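Local coordinates for putative Vgr protein (Escherichia coli, PDB 3WIT), which is the C-terminal triple-stranded beta-helical region of a VgrG protein, a trimeric component of the type VI secretion system that probably forms part of its cell-puncturing spike, at residues S37-A40 against G45-L48. Numbering follows the deposited sequence.
Sequences SKIA and GIQL
Ala40 and Gln47 face each other as an antiparallel hydrogen-bonded pair, and their reciprocal backbone bonds help to set the register of the hairpin formed by strands 37-42 and 45-50, with Lys38 and Gln49 the next backbone pairing. Ala40 N reaches Gln47 O at 2.9 Å, and Gln47 N reaches Ala40 O at the same distance; each N-H points at its acceptor at 162°, and both donors lie in the carbonyl plane. The segment axes run at 173°, nearly antiparallel.

Three CA-H...O contacts supplement this pair: Ile39 CA adds to the grip on Gln47 O, Ile46 CA to that on Ala40 O, and Leu48 CA lies 3.3 Å from Lys38 O.

The apolar contact belongs to the neighbouring non-hydrogen-bonded pair, Ile39 and Leu48, whose CA atoms are 4.4 Å apart. Their side chains project side by side, with Ile39 CG1 3.8 Å from Leu48 CD2. With CG1 beside its own backbone N (chi1 -67°) and the chain extended at chi2, Ile39 brings CD1 to 3.9 Å from Leu48 CD2. Ile39 and Leu48 also pack on both other subunits, including Ile39 and Leu48 of the third.

On the opposite face, shared with Ala40, Gln47 NE2 donates a hydrogen bond to Gln49 OE1 further along its own strand. Backbone bonding is thus shared between the hairpin and flanking strands 28-34 and 54-59, while one apolar face is committed to the trimer interior, as expected of a triple-stranded beta-helix.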
ATOM      1  N   SER A  37       9.327  -1.379   9.514  1.00 37.29           N
ATOM      2  CA  SER A  37       8.175  -1.209   8.637  1.00 33.64           C
ATOM      3  C   SER A  37       8.076   0.255   8.230  1.00 34.60           C
ATOM      4  O   SER A  37       8.019   1.139   9.095  1.00 37.83           O
ATOM      5  CB  SER A  37       6.898  -1.641   9.358  1.00 34.38           C
ATOM      6  OG  SER A  37       7.135  -2.798  10.157  1.00 40.77           O
ATOM      7  N   LYS A  38       8.061   0.515   6.925  1.00 33.21           N
ATOM      8  CA  LYS A  38       8.127   1.894   6.427  1.00 33.46           C
ATOM      9  C   LYS A  38       7.249   2.082   5.226  1.00 34.24           C
ATOM     10  O   LYS A  38       7.139   1.184   4.385  1.00 34.82           O
ATOM     11  CB  LYS A  38       9.559   2.242   6.003  1.00 34.83           C
ATOM     12  CG  LYS A  38      10.598   2.144   7.075  1.00 51.69           C
ATOM     13  CD  LYS A  38      11.918   2.697   6.537  1.00 58.06           C
ATOM     14  CE  LYS A  38      12.951   2.863   7.633  1.00 68.42           C
ATOM     15  NZ  LYS A  38      13.290   1.572   8.293  1.00 71.70           N
ATOM     16  N   ILE A  39       6.624   3.257   5.145  1.00 33.52           N
ATOM     17  CA  ILE A  39       5.997   3.740   3.924  1.00 32.64           C
ATOM     18  C   ILE A  39       6.624   5.106   3.617  1.00 38.32           C
ATOM     19  O   ILE A  39       6.679   5.987   4.498  1.00 34.17           O
ATOM     20  CB  ILE A  39       4.478   3.906   4.060  1.00 35.52           C
ATOM     21  CG1 ILE A  39       3.797   2.557   4.241  1.00 31.15           C
ATOM     22  CG2 ILE A  39       3.905   4.567   2.794  1.00 33.46           C
ATOM     23  CD1 ILE A  39       2.293   2.663   4.604  1.00 33.11           C
ATOM     24  N   ALA A  40       7.150   5.277   2.404  1.00 34.92           N
ATOM     25  CA  ALA A  40       7.755   6.558   2.001  1.00 33.60           C
ATOM     26  C   ALA A  40       7.153   7.040   0.696  1.00 34.88           C
ATOM     27  O   ALA A  40       6.933   6.244  -0.224  1.00 36.53           O
ATOM     28  CB  ALA A  40       9.261   6.416   1.839  1.00 36.21           C
ATOM     29  N   GLY A  45       8.022   8.178  -6.341  1.00 37.34           N
ATOM     30  CA  GLY A  45       6.959   7.197  -6.145  1.00 34.04           C
ATOM     31  C   GLY A  45       6.708   6.841  -4.695  1.00 34.63           C
ATOM     32  O   GLY A  45       6.937   7.647  -3.780  1.00 34.10           O
ATOM     33  N   ILE A  46       6.271   5.609  -4.471  1.00 33.32           N
ATOM     34  CA  ILE A  46       5.873   5.176  -3.143  1.00 31.34           C
ATOM     35  C   ILE A  46       6.550   3.850  -2.864  1.00 39.48           C
ATOM     36  O   ILE A  46       6.608   2.973  -3.732  1.00 35.69           O
ATOM     37  CB  ILE A  46       4.344   4.995  -3.059  1.00 30.04           C
ATOM     38  CG1 ILE A  46       3.644   6.316  -3.402  1.00 34.16           C
ATOM     39  CG2 ILE A  46       3.942   4.421  -1.679  1.00 35.14           C
ATOM     40  CD1 ILE A  46       2.069   6.249  -3.420  1.00 38.06           C
ATOM     41  N   GLN A  47       7.115   3.709  -1.675  1.00 33.41           N
ATOM     42  CA  GLN A  47       7.648   2.395  -1.287  1.00 30.39           C
ATOM     43  C   GLN A  47       7.087   1.976   0.064  1.00 36.56           C
ATOM     44  O   GLN A  47       7.081   2.768   1.004  1.00 35.00           O
ATOM     45  CB  GLN A  47       9.165   2.440  -1.238  1.00 33.93           C
ATOM     46  CG  GLN A  47       9.790   1.099  -0.908  1.00 36.72           C
ATOM     47  CD  GLN A  47      11.177   1.000  -1.445  1.00 50.81           C
ATOM     48  OE1 GLN A  47      11.416   1.271  -2.617  1.00 56.23           O
ATOM     49  NE2 GLN A  47      12.116   0.647  -0.588  1.00 50.41           N
ATOM     50  N   LEU A  48       6.608   0.734   0.141  1.00 31.65           N
ATOM     51  CA  LEU A  48       6.171   0.127   1.377  1.00 33.80           C
ATOM     52  C   LEU A  48       7.077  -1.061   1.605  1.00 37.71           C
ATOM     53  O   LEU A  48       7.276  -1.872   0.691  1.00 36.38           O
ATOM     54  CB  LEU A  48       4.713  -0.332   1.252  1.00 28.97           C
ATOM     55  CG  LEU A  48       3.645   0.679   0.788  1.00 30.21           C
ATOM     56  CD1 LEU A  48       3.420   0.662  -0.721  1.00 32.20           C
ATOM     57  CD2 LEU A  48       2.305   0.398   1.480  1.00 35.18           C
TER